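Local structure of LacI family transcription regulator (Bifidobacterium animalis subsp. lactis, 4O5A) at residues I71-G76 and A132-N137; I88-S93 and R302-S307; T229-E234 and D258-A263. The protein probably binds DNA to regulate transcription in response to a small-molecule effector, as a dimeric member of the LacI family. All blocks are in the same frame, centred on the assembly; numbering follows the deposited sequence. Where two conformers were deposited one is given.

Contact 1: I71-G76 and A132-N137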
ATOM      1  N   ILE A  71      18.890   0.818  11.522  1.00 19.95           N
ATOM      2  CA  ILE A  71      17.773   0.565  12.418  1.00 21.50           C
ATOM      3  C   ILE A  71      17.143  -0.717  11.914  1.00 21.20           C
ATOM      4  O   ILE A  71      16.874  -0.833  10.718  1.00 25.14           O
ATOM      5  CB  ILE A  71      16.691   1.660  12.290  1.00 25.28           C
ATOM      6  CG1 ILE A  71      17.282   3.048  12.538  1.00 30.63           C
ATOM      7  CG2 ILE A  71      15.500   1.355  13.198  1.00 22.62           C
ATOM      8  CD1 ILE A  71      17.848   3.247  13.932  1.00 23.96           C
ATOM      9  N   GLY A  72      16.893  -1.682  12.799  1.00 20.34           N
ATOM     10  CA  GLY A  72      16.284  -2.930  12.357  1.00 21.55           C
ATOM     11  C   GLY A  72      14.766  -2.952  12.411  1.00 20.21           C
ATOM     12  O   GLY A  72      14.153  -2.458  13.370  1.00 22.45           O
ATOM     13  N   LEU A  73      14.156  -3.529  11.376  1.00 19.58           N
ATOM     14  CA  LEU A  73      12.711  -3.714  11.308  1.00 20.51           C
ATOM     15  C   LEU A  73      12.412  -5.070  10.722  1.00 28.10           C
ATOM     16  O   LEU A  73      12.830  -5.374   9.601  1.00 22.38           O
ATOM     17  CB  LEU A  73      12.064  -2.622  10.440  1.00 20.28           C
ATOM     18  CG  LEU A  73      10.570  -2.785  10.155  1.00 24.75           C
ATOM     19  CD1 LEU A  73       9.777  -2.822  11.452  1.00 29.02           C
ATOM     20  CD2 LEU A  73      10.089  -1.651   9.277  1.00 28.39           C
ATOM     21  N   VAL A  74      11.696  -5.904  11.470  1.00 25.53           N
ATOM     22  CA  VAL A  74      11.230  -7.163  10.904  1.00 22.79           C
ATOM     23  C   VAL A  74       9.773  -7.022  10.494  1.00 29.81           C
ATOM     24  O   VAL A  74       8.922  -6.675  11.312  1.00 30.13           O
ATOM     25  CB  VAL A  74      11.403  -8.344  11.873  1.00 26.30           C
ATOM     26  CG1 VAL A  74      10.967  -9.633  11.201  1.00 26.16           C
ATOM     27  CG2 VAL A  74      12.858  -8.465  12.297  1.00 29.18           C
ATOM     28  N   LEU A  75       9.498  -7.260   9.217  1.00 23.12           N
ATOM     29  CA  LEU A  75       8.125  -7.218   8.713  1.00 30.76           C
ATOM     30  C   LEU A  75       7.543  -8.621   8.608  1.00 37.28           C
ATOM     31  O   LEU A  75       8.283  -9.605   8.528  1.00 38.58           O
ATOM     32  CB  LEU A  75       8.074  -6.540   7.345  1.00 32.02           C
ATOM     33  CG  LEU A  75       8.481  -5.071   7.294  1.00 32.48           C
ATOM     34  CD1 LEU A  75       8.481  -4.570   5.856  1.00 37.36           C
ATOM     35  CD2 LEU A  75       7.530  -4.260   8.143  1.00 38.86           C
ATOM     36  N   GLY A  76       6.218  -8.723   8.597  1.00 35.72           N
ATOM     37  CA  GLY A  76       5.583 -10.020   8.438  1.00 32.20           C
ATOM     38  C   GLY A  76       5.313 -10.297   6.974  1.00 41.19           C
ATOM     39  O   GLY A  76       4.915  -9.393   6.239  1.00 45.29           O
ATOM     40  N   ALA A 132      19.415   0.042  16.797  1.00 23.95           N
ATOM     41  CA  ALA A 132      18.126   0.076  17.487  1.00 24.60           C
ATOM     42  C   ALA A 132      17.120  -0.751  16.717  1.00 20.52           C
ATOM     43  O   ALA A 132      17.270  -0.946  15.504  1.00 23.43           O
ATOM     44  CB  ALA A 132      17.627   1.516  17.640  1.00 21.84           C
ATOM     45  N   LEU A 133      16.089  -1.218  17.420  1.00 23.02           N
ATOM     46  CA  LEU A 133      15.042  -2.050  16.825  1.00 23.17           C
ATOM     47  C   LEU A 133      13.701  -1.345  16.930  1.00 22.92           C
ATOM     48  O   LEU A 133      13.392  -0.732  17.948  1.00 24.34           O
ATOM     49  CB  LEU A 133      14.929  -3.372  17.580  1.00 25.28           C
ATOM     50  CG  LEU A 133      16.189  -4.216  17.681  1.00 30.35           C
ATOM     51  CD1 LEU A 133      15.938  -5.428  18.541  1.00 29.65           C
ATOM     52  CD2 LEU A 133      16.561  -4.636  16.284  1.00 34.89           C
ATOM     53  N   LEU A 134      12.904  -1.448  15.879  1.00 22.45           N
ATOM     54  CA  LEU A 134      11.571  -0.883  15.871  1.00 23.66           C
ATOM     55  C   LEU A 134      10.592  -2.042  16.031  1.00 28.85           C
ATOM     56  O   LEU A 134      10.650  -3.010  15.266  1.00 28.50           O
ATOM     57  CB  LEU A 134      11.344  -0.161  14.535  1.00 23.57           C
ATOM     58  CG  LEU A 134       9.973   0.452  14.285  1.00 27.14           C
ATOM     59  CD1 LEU A 134       9.680   1.502  15.339  1.00 26.66           C
ATOM     60  CD2 LEU A 134       9.920   1.059  12.895  1.00 26.48           C
ATOM     61  N   LEU A 135       9.711  -1.962  17.031  1.00 24.45           N
ATOM     62  CA  LEU A 135       8.723  -3.017  17.281  1.00 23.66           C
ATOM     63  C   LEU A 135       7.317  -2.568  16.903  1.00 29.49           C
ATOM     64  O   LEU A 135       6.784  -1.616  17.483  1.00 25.33           O
ATOM     65  CB  LEU A 135       8.729  -3.419  18.754  1.00 30.69           C
ATOM     66  CG  LEU A 135      10.079  -3.789  19.361  1.00 39.74           C
ATOM     67  CD1 LEU A 135       9.937  -4.096  20.850  1.00 44.49           C
ATOM     68  CD2 LEU A 135      10.687  -4.971  18.622  1.00 37.45           C
ATOM     69  N   LEU A 136       6.713  -3.258  15.943  1.00 25.50           N
ATOM     70  CA  LEU A 136       5.352  -2.933  15.526  1.00 29.14           C
ATOM     71  C   LEU A 136       4.384  -4.047  15.897  1.00 31.39           C
ATOM     72  O   LEU A 136       4.797  -5.183  16.160  1.00 30.23           O
ATOM     73  CB  LEU A 136       5.288  -2.685  14.017  1.00 27.96           C
ATOM     74  CG  LEU A 136       6.267  -1.680  13.410  1.00 27.62           C
ATOM     75  CD1 LEU A 136       6.101  -1.642  11.895  1.00 31.36           C
ATOM     76  CD2 LEU A 136       6.104  -0.283  14.010  1.00 29.00           C
ATOM     77  N   ASN A 137       3.096  -3.711  15.916  1.00 30.86           N
ATOM     78  CA  ASN A 137       2.035  -4.696  16.083  1.00 37.82           C
ATOM     79  C   ASN A 137       2.186  -5.525  17.348  1.00 41.86           C
ATOM     80  O   ASN A 137       2.198  -6.756  17.304  1.00 43.78           O
ATOM     81  CB  ASN A 137       1.952  -5.598  14.853  1.00 39.57           C
ATOM     82  CG  ASN A 137       1.676  -4.819  13.591  1.00 46.44           C
ATOM     83  OD1 ASN A 137       0.917  -3.849  13.605  1.00 47.74           O
ATOM     84  ND2 ASN A 137       2.295  -5.234  12.492  1.00 49.66           N
TER
HETATM   85  O   HOH W   1      11.401  -5.314  14.191  1.00 38.09           O

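Contact 2: I88-S93 and R302-S307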
ATOM      1  N   ILE A  88       2.331   0.524   6.272  1.00 34.27           N
ATOM      2  CA  ILE A  88       3.757   0.314   6.466  1.00 28.70           C
ATOM      3  C   ILE A  88       4.566   1.160   5.491  1.00 20.57           C
ATOM      4  O   ILE A  88       5.608   1.697   5.872  1.00 22.77           O
ATOM      5  CB  ILE A  88       4.146  -1.177   6.328  1.00 32.14           C
ATOM      6  CG1 ILE A  88       3.524  -1.995   7.459  1.00 45.56           C
ATOM      7  CG2 ILE A  88       5.656  -1.352   6.379  1.00 30.71           C
ATOM      8  CD1 ILE A  88       4.122  -1.695   8.825  1.00 45.81           C
HETATM    9  N   MSE A  89       4.088   1.300   4.251  1.00 21.26           N
HETATM   10  CA  MSE A  89       4.856   2.103   3.287  1.00 29.36           C
HETATM   11  C   MSE A  89       4.955   3.548   3.759  1.00 22.82           C
HETATM   12  O   MSE A  89       6.007   4.164   3.677  1.00 22.03           O
HETATM   13  CB  MSE A  89       4.259   2.048   1.875  1.00 31.43           C
HETATM   14  CG  MSE A  89       4.862   0.995   0.968  1.00 42.46           C
HETATM   15 SE   MSE A  89       6.765   0.636   1.218  0.64 75.43          SE
HETATM   16  CE  MSE A  89       7.459   2.177   0.232  1.00 70.42           C
ATOM     17  N   ARG A  90       3.861   4.085   4.278  1.00 21.66           N
ATOM     18  CA  ARG A  90       3.889   5.464   4.759  1.00 21.99           C
ATOM     19  C   ARG A  90       4.780   5.594   5.968  1.00 21.36           C
ATOM     20  O   ARG A  90       5.486   6.592   6.119  1.00 23.44           O
ATOM     21  CB  ARG A  90       2.491   5.951   5.116  1.00 25.87           C
ATOM     22  CG  ARG A  90       1.615   6.272   3.941  1.00 30.25           C
ATOM     23  CD  ARG A  90       0.231   6.640   4.430  1.00 38.14           C
ATOM     24  NE  ARG A  90      -0.783   6.146   3.515  1.00 39.35           N
ATOM     25  CZ  ARG A  90      -2.075   6.025   3.805  1.00 43.59           C
ATOM     26  NH1 ARG A  90      -2.533   6.359   5.002  1.00 45.07           N
ATOM     27  NH2 ARG A  90      -2.906   5.563   2.889  1.00 47.18           N
ATOM     28  N   LEU A  91       4.745   4.598   6.850  1.00 20.23           N
ATOM     29  CA  LEU A  91       5.621   4.612   8.018  1.00 20.35           C
ATOM     30  C   LEU A  91       7.080   4.628   7.591  1.00 24.53           C
ATOM     31  O   LEU A  91       7.899   5.376   8.142  1.00 22.99           O
ATOM     32  CB  LEU A  91       5.357   3.391   8.903  1.00 22.87           C
ATOM     33  CG  LEU A  91       5.959   3.518  10.303  1.00 28.93           C
ATOM     34  CD1 LEU A  91       5.159   4.539  11.111  1.00 24.35           C
ATOM     35  CD2 LEU A  91       6.002   2.171  11.009  1.00 29.40           C
ATOM     36  N   ILE A  92       7.409   3.794   6.612  1.00 21.74           N
ATOM     37  CA  ILE A  92       8.787   3.705   6.147  1.00 21.36           C
ATOM     38  C   ILE A  92       9.253   5.015   5.496  1.00 21.89           C
ATOM     39  O   ILE A  92      10.416   5.411   5.670  1.00 23.12           O
ATOM     40  CB  ILE A  92       8.982   2.484   5.214  1.00 23.74           C
ATOM     41  CG1 ILE A  92       8.931   1.204   6.051  1.00 25.88           C
ATOM     42  CG2 ILE A  92      10.308   2.552   4.478  1.00 26.31           C
ATOM     43  CD1 ILE A  92       9.004  -0.061   5.231  1.00 25.30           C
ATOM     44  N   SER A  93       8.370   5.677   4.753  1.00 20.15           N
ATOM     45  CA  SER A  93       8.670   7.009   4.214  1.00 25.57           C
ATOM     46  C   SER A  93       8.972   8.035   5.318  1.00 22.95           C
ATOM     47  O   SER A  93       9.922   8.810   5.210  1.00 24.52           O
ATOM     48  CB  SER A  93       7.531   7.529   3.341  1.00 30.51           C
ATOM     49  OG  SER A  93       7.500   6.846   2.108  1.00 35.06           O
ATOM     50  N   ARG A 302      -4.926   8.763  10.541  1.00 22.97           N
ATOM     51  CA  ARG A 302      -3.739   8.855  11.397  1.00 30.55           C
ATOM     52  C   ARG A 302      -2.623   9.497  10.594  1.00 25.83           C
ATOM     53  O   ARG A 302      -2.506   9.276   9.387  1.00 24.29           O
ATOM     54  CB  ARG A 302      -3.290   7.471  11.880  1.00 33.11           C
ATOM     55  CG  ARG A 302      -3.895   7.033  13.208  1.00 51.56           C
ATOM     56  CD  ARG A 302      -3.418   5.633  13.625  1.00 59.85           C
ATOM     57  NE  ARG A 302      -1.971   5.553  13.835  1.00 63.70           N
ATOM     58  CZ  ARG A 302      -1.167   4.718  13.183  1.00 67.60           C
ATOM     59  NH1 ARG A 302      -1.670   3.885  12.282  1.00 70.42           N
ATOM     60  NH2 ARG A 302       0.137   4.714  13.432  1.00 65.88           N
ATOM     61  N   ASN A 303      -1.805  10.300  11.257  1.00 29.54           N
ATOM     62  CA  ASN A 303      -0.703  10.948  10.579  1.00 30.88           C
ATOM     63  C   ASN A 303       0.493   9.999  10.588  1.00 27.81           C
ATOM     64  O   ASN A 303       1.410  10.155  11.396  1.00 24.98           O
ATOM     65  CB  ASN A 303      -0.355  12.267  11.268  1.00 31.52           C
ATOM     66  CG  ASN A 303       0.627  13.106  10.473  1.00 34.80           C
ATOM     67  OD1 ASN A 303       1.280  12.619   9.538  1.00 30.77           O
ATOM     68  ND2 ASN A 303       0.755  14.374  10.854  1.00 40.59           N
ATOM     69  N   ILE A 304       0.461   9.012   9.695  1.00 25.02           N
ATOM     70  CA  ILE A 304       1.467   7.956   9.676  1.00 25.18           C
ATOM     71  C   ILE A 304       2.845   8.457   9.267  1.00 26.58           C
ATOM     72  O   ILE A 304       3.855   7.989   9.790  1.00 23.46           O
ATOM     73  CB  ILE A 304       1.059   6.838   8.719  1.00 24.30           C
ATOM     74  CG1 ILE A 304      -0.333   6.328   9.094  1.00 32.12           C
ATOM     75  CG2 ILE A 304       2.075   5.699   8.780  1.00 22.42           C
ATOM     76  CD1 ILE A 304      -1.004   5.532   7.975  1.00 36.12           C
ATOM     77  N   LEU A 305       2.888   9.385   8.314  1.00 20.92           N
ATOM     78  CA  LEU A 305       4.159   9.983   7.905  0.78 24.53           C
ATOM     79  C   LEU A 305       4.876  10.594   9.100  1.00 28.51           C
ATOM     80  O   LEU A 305       6.025  10.244   9.384  1.00 27.22           O
ATOM     81  CB  LEU A 305       3.950  11.052   6.835  0.78 30.13           C
ATOM     82  CG  LEU A 305       3.816  10.610   5.380  0.78 33.08           C
ATOM     83  CD1 LEU A 305       3.450  11.810   4.516  0.78 35.95           C
ATOM     84  CD2 LEU A 305       5.132  10.000   4.919  0.78 33.12           C
ATOM     85  N   GLU A 306       4.198  11.489   9.812  1.00 24.42           N
ATOM     86  CA  GLU A 306       4.794  12.136  10.973  1.00 24.53           C
ATOM     87  C   GLU A 306       5.076  11.137  12.098  1.00 20.75           C
ATOM     88  O   GLU A 306       6.017  11.323  12.871  1.00 23.19           O
ATOM     89  CB  GLU A 306       3.904  13.286  11.456  1.00 28.61           C
ATOM     90  CG  GLU A 306       4.515  14.135  12.550  1.00 44.84           C
ATOM     91  CD  GLU A 306       5.903  14.647  12.200  1.00 54.86           C
ATOM     92  OE1 GLU A 306       6.121  15.054  11.033  1.00 46.67           O
ATOM     93  OE2 GLU A 306       6.775  14.643  13.100  1.00 52.42           O
ATOM     94  N   SER A 307       4.269  10.081  12.194  1.00 21.00           N
ATOM     95  CA  SER A 307       4.514   9.050  13.209  1.00 24.12           C
ATOM     96  C   SER A 307       5.849   8.372  12.931  1.00 22.70           C
ATOM     97  O   SER A 307       6.659   8.132  13.840  1.00 21.45           O
ATOM     98  CB  SER A 307       3.399   8.002  13.207  1.00 25.99           C
ATOM     99  OG  SER A 307       2.264   8.491  13.900  1.00 30.85           O
TER

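Contact 3: T229-E234 and D258-A263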
ATOM      1  N   THR A 229     -13.554  -9.909  11.518  1.00 20.73           N
ATOM      2  CA  THR A 229     -13.222 -10.305  10.148  1.00 22.79           C
ATOM      3  C   THR A 229     -11.728 -10.518  10.020  1.00 26.50           C
ATOM      4  O   THR A 229     -10.986 -10.390  10.999  1.00 27.39           O
ATOM      5  CB  THR A 229     -13.557  -9.204   9.141  1.00 20.12           C
ATOM      6  OG1 THR A 229     -12.653  -8.105   9.338  1.00 25.42           O
ATOM      7  CG2 THR A 229     -15.005  -8.738   9.285  1.00 21.61           C
ATOM      8  N   ASP A 230     -11.278 -10.806   8.800  1.00 23.60           N
ATOM      9  CA  ASP A 230      -9.857 -10.971   8.555  1.00 21.50           C
ATOM     10  C   ASP A 230      -9.284  -9.874   7.656  1.00 19.93           C
ATOM     11  O   ASP A 230      -8.257 -10.100   7.003  1.00 27.36           O
ATOM     12  CB  ASP A 230      -9.569 -12.339   7.922  1.00 27.44           C
ATOM     13  CG  ASP A 230     -10.189 -12.486   6.543  1.00 33.34           C
ATOM     14  OD1 ASP A 230     -10.814 -11.516   6.067  1.00 27.05           O
ATOM     15  OD2 ASP A 230     -10.037 -13.559   5.927  1.00 40.00           O
ATOM     16  N   TYR A 231      -9.974  -8.736   7.584  1.00 19.74           N
ATOM     17  CA  TYR A 231      -9.520  -7.540   6.857  1.00 22.05           C
ATOM     18  C   TYR A 231      -9.731  -7.587   5.346  1.00 25.02           C
ATOM     19  O   TYR A 231      -9.488  -6.589   4.665  1.00 27.73           O
ATOM     20  CB  TYR A 231      -8.047  -7.204   7.155  1.00 26.24           C
ATOM     21  CG  TYR A 231      -7.801  -6.519   8.485  1.00 26.95           C
ATOM     22  CD1 TYR A 231      -8.610  -5.487   8.908  1.00 32.17           C
ATOM     23  CD2 TYR A 231      -6.743  -6.907   9.307  1.00 38.00           C
ATOM     24  CE1 TYR A 231      -8.387  -4.846  10.109  1.00 44.56           C
ATOM     25  CE2 TYR A 231      -6.515  -6.268  10.525  1.00 44.05           C
ATOM     26  CZ  TYR A 231      -7.344  -5.237  10.913  1.00 50.64           C
ATOM     27  OH  TYR A 231      -7.153  -4.576  12.107  1.00 63.66           O
ATOM     28  N   THR A 232     -10.206  -8.714   4.822  1.00 24.48           N
ATOM     29  CA  THR A 232     -10.389  -8.837   3.367  1.00 20.59           C
ATOM     30  C   THR A 232     -11.711  -8.206   2.948  1.00 23.96           C
ATOM     31  O   THR A 232     -12.633  -8.102   3.763  1.00 19.63           O
ATOM     32  CB  THR A 232     -10.382 -10.293   2.897  1.00 21.88           C
ATOM     33  OG1 THR A 232     -11.529 -10.973   3.426  1.00 24.48           O
ATOM     34  CG2 THR A 232      -9.109 -11.004   3.346  1.00 23.63           C
ATOM     35  N   PRO A 233     -11.827  -7.806   1.671  1.00 25.54           N
ATOM     36  CA  PRO A 233     -13.121  -7.248   1.252  1.00 25.57           C
ATOM     37  C   PRO A 233     -14.225  -8.303   1.276  1.00 24.21           C
ATOM     38  O   PRO A 233     -15.374  -7.938   1.546  1.00 25.22           O
ATOM     39  CB  PRO A 233     -12.856  -6.770  -0.182  1.00 22.05           C
ATOM     40  CG  PRO A 233     -11.671  -7.569  -0.634  1.00 23.13           C
ATOM     41  CD  PRO A 233     -10.823  -7.719   0.601  1.00 27.38           C
ATOM     42  N   GLU A 234     -13.901  -9.566   1.017  1.00 24.46           N
ATOM     43  CA  GLU A 234     -14.926 -10.617   1.073  1.00 26.17           C
ATOM     44  C   GLU A 234     -15.484 -10.717   2.496  1.00 24.92           C
ATOM     45  O   GLU A 234     -16.688 -10.860   2.705  1.00 24.08           O
ATOM     46  CB  GLU A 234     -14.383 -11.971   0.601  1.00 27.39           C
ATOM     47  CG  GLU A 234     -13.940 -12.017  -0.863  1.00 37.43           C
ATOM     48  CD  GLU A 234     -12.525 -11.464  -1.104  1.00 46.87           C
ATOM     49  OE1 GLU A 234     -11.814 -11.111  -0.130  1.00 31.04           O
ATOM     50  OE2 GLU A 234     -12.113 -11.393  -2.287  1.00 51.56           O
ATOM     51  N   ASP A 258      -9.949   0.602   5.337  1.00 18.10           N
ATOM     52  CA  ASP A 258     -10.552   1.237   4.171  1.00 18.96           C
ATOM     53  C   ASP A 258     -11.189   0.266   3.175  1.00 19.37           C
ATOM     54  O   ASP A 258     -12.279   0.531   2.672  1.00 18.57           O
ATOM     55  CB  ASP A 258      -9.534   2.155   3.462  1.00 19.72           C
ATOM     56  CG  ASP A 258      -8.218   1.459   3.107  1.00 28.88           C
ATOM     57  OD1 ASP A 258      -8.043   0.231   3.314  1.00 26.51           O
ATOM     58  OD2 ASP A 258      -7.329   2.172   2.596  1.00 30.42           O
ATOM     59  N   VAL A 259     -10.522  -0.850   2.887  1.00 16.60           N
ATOM     60  CA  VAL A 259     -11.022  -1.809   1.898  0.58 17.86           C
ATOM     61  C   VAL A 259     -12.359  -2.405   2.324  1.00 17.11           C
ATOM     62  O   VAL A 259     -13.254  -2.632   1.503  1.00 17.40           O
ATOM     63  CB  VAL A 259     -10.002  -2.942   1.619  0.58 20.11           C
ATOM     64  CG1 VAL A 259      -8.795  -2.404   0.907  0.58 21.52           C
ATOM     65  CG2 VAL A 259      -9.590  -3.612   2.898  0.58 27.66           C
HETATM   66  N   MSE A 260     -12.517  -2.658   3.621  1.00 16.55           N
HETATM   67  CA  MSE A 260     -13.804  -3.197   4.073  1.00 16.28           C
HETATM   68  C   MSE A 260     -14.917  -2.143   4.063  1.00 16.06           C
HETATM   69  O   MSE A 260     -16.078  -2.473   3.801  1.00 17.40           O
HETATM   70  CB  MSE A 260     -13.694  -3.870   5.450  1.00 14.24           C
HETATM   71  CG  MSE A 260     -12.773  -5.084   5.423  1.00 17.02           C
HETATM   72 SE   MSE A 260     -13.004  -6.237   6.973  0.59 18.48          SE
HETATM   73  CE  MSE A 260     -12.475  -5.003   8.351  1.00 20.12           C
ATOM     74  N   ALA A 261     -14.571  -0.887   4.352  1.00 15.38           N
ATOM     75  CA  ALA A 261     -15.548   0.199   4.269  1.00 15.05           C
ATOM     76  C   ALA A 261     -16.055   0.333   2.834  1.00 15.25           C
ATOM     77  O   ALA A 261     -17.260   0.461   2.592  1.00 16.52           O
ATOM     78  CB  ALA A 261     -14.964   1.538   4.785  1.00 15.87           C
ATOM     79  N   LEU A 262     -15.134   0.264   1.882  1.00 15.53           N
ATOM     80  CA  LEU A 262     -15.528   0.297   0.474  1.00 13.30           C
ATOM     81  C   LEU A 262     -16.387  -0.916   0.100  1.00 15.61           C
ATOM     82  O   LEU A 262     -17.422  -0.775  -0.555  1.00 15.23           O
ATOM     83  CB  LEU A 262     -14.288   0.378  -0.430  1.00 16.22           C
ATOM     84  CG  LEU A 262     -14.604   0.366  -1.926  1.00 16.27           C
ATOM     85  CD1 LEU A 262     -15.392   1.617  -2.278  1.00 15.66           C
ATOM     86  CD2 LEU A 262     -13.303   0.337  -2.706  1.00 16.22           C
ATOM     87  N   ALA A 263     -15.964  -2.107   0.512  1.00 16.96           N
ATOM     88  CA  ALA A 263     -16.709  -3.334   0.203  1.00 14.41           C
ATOM     89  C   ALA A 263     -18.109  -3.268   0.801  1.00 19.12           C
ATOM     90  O   ALA A 263     -19.093  -3.683   0.177  1.00 16.85           O
ATOM     91  CB  ALA A 263     -15.950  -4.562   0.732  1.00 18.56           C
TER

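Contact 1: I71-G76 and A132-N137
L73 and L136 meet methyl to methyl, L73 CD1 standing 3.9 Å from L136 CD1 while the two side chains cross at about a right angle. The same L73 methyl also rests against L134, 4.1 Å from L134 CD2, and so touches two leucines of the facing segment 132-137. What brings it there is the first torsion of L73, whose CG is anti to the backbone N (chi1 173°). Further back on this face, I71 CD1 touches A132 CB at 4.1 Å. Behind these apolar contacts lies a short parallel ladder centred on G72: its N donates to A132 O at 2.8 Å, and its O accepts from L134 N at 3.0 Å, both bonds being nearly straight. L133 turns to the other face, where its CD2 folds over the glycine and comes within 4.3 Å of G72 CA. The pair belongs to the core of the parallel, Rossmann-like sheet of the N-terminal subdomain in a periplasmic-binding-protein fold, with strand 105-111 hydrogen-bonded along the far edge of 71-76. The two strand axes diverge by 32°, and beyond L134 a water fills in for direct pairing: it accepts from V74 N at 2.8 Å and donates to L134 O at 2.7 Å. Helices 88-99 and 304-320 pack over the face that carries I71 and L134, through L95, L99, M315 and I319. W124 of helix 116-127 covers V74 and L133 on the reverse, and L136 O accepts a hydrogen bond from R144.

Contact 2: I88-S93 and R302-S307
I304 is wedged between R90 and L91, and its two branches divide the work. The CG2 methyl enters at the backbone of the facing helix, 3.5 Å from L91 N and 3.7 Å from R90 CB. The longer branch slants across the arginine chain until CD1 lies 3.4 Å from R90 NH1, meeting the guanidinium obliquely. This division follows from I304 chi1 (-55°), which puts CG2 anti to the backbone N and CG1 beside it. L91 crosses I304 at about a right angle, with L91 CB 4.0 Å from I304 CG2, and its CD1 reaches past the isoleucine to the start of the next helical turn, near S307. L305 CD2 comes near S93 CB and R90 O, but L305 was modelled in two conformers, so the detail of that contact is doubtful. The isoleucine stands in the first turn of helix 304-320, just after strand 298-301 of the C-terminal sheet, at one of the crossover connections between the two subdomains of a LacI-type effector-binding fold. The N-cap residue N303 starts this helix: its OD1 accepts from E306 N at 3.1 Å, the donor lying well above the side-chain carbonyl plane. N303 O is gripped twice by S307, through the backbone N and through OG at 3.1 Å. I304 CG1 also sits 4.1 Å above one face of the R302 guanidinium, displaced toward its rim; R302 NE forms a salt bridge with E329 on another stretch of chain. The polar end of R90 is anchored elsewhere: NH1 donates to D286 O, and a glycerol lies about 3 Å from the side chain. Helix 88-99 reaches the dimer interface through M89, which packs on M89 of the second subunit.

Contact 3: T229-E234 and D258-A263
The loop 229-232 runs into helix 233-245 alongside the first turns of helix 258-271, the backbones coming closest where P233 CA lies 5.0 Å from M260 CA. No hydrogen bond joins the two segments; selenomethionine M260 does most of the bridging. Its CG passes 3.4 Å from T232 O, the chain then extends at chi2 (-164°) to bring SE to T229, and the bend at chi3 (-63°) places CE by the Y231 ring. M260 SE lies only 3.0 Å from T229 OG1, a tight approach in which the two side chains slide past each other in opposite directions. M260 CE meets Y231 CD1 at 3.9 Å, obliquely to the ring. Beyond the loop, P233 CB packs on A263 CB at 3.9 Å, and V259 CG2 stands near Y231 O, although V259 has two deposited conformers. The loop is braced from within: T229 OG1 accepts from Y231 N at 3.3 Å in an ST turn while also bonding to A198 O, and D230 OD1 accepts from both T232 N and T232 OG1, the first bond closing an Asx turn. With T229 replaced, a valine here would probably leave Y231 N and A198 O without their hydroxyl partner and weaken the ST turn. T232, the N-cap residue, uses OG1 to cap S235 N, and P233 touches F288 of the second subunit. Such strand-to-helix loops, here after strands 223-224 and 252-255, are typical of parallel alpha/beta folds, here the C-terminal subdomain of a periplasmic-binding-protein fold.

In the fold
Contacts 1 and 2 form one continuous core, their centres 14 Å apart: L136 CD1 lies 3.7 Å from I88 CD1, and L75 CD2 is 3.9 Å from I88 CG2, so helices 88-99 and 304-320, which meet in contact 2, lie side by side on the sheet of contact 1. Contact 3 belongs to the other subdomain. Its centre is about 26 Å from that of contact 1 and 21 Å from that of contact 2, with nearest atoms about 8 and 6 Å apart. S287 spans the latter gap, packing on R90 and hydrogen-bonding to D258. The glycerol beside R90 is probably from crystallisation, though it may mark a pocket between the subdomains. All three contacts reach the second subunit.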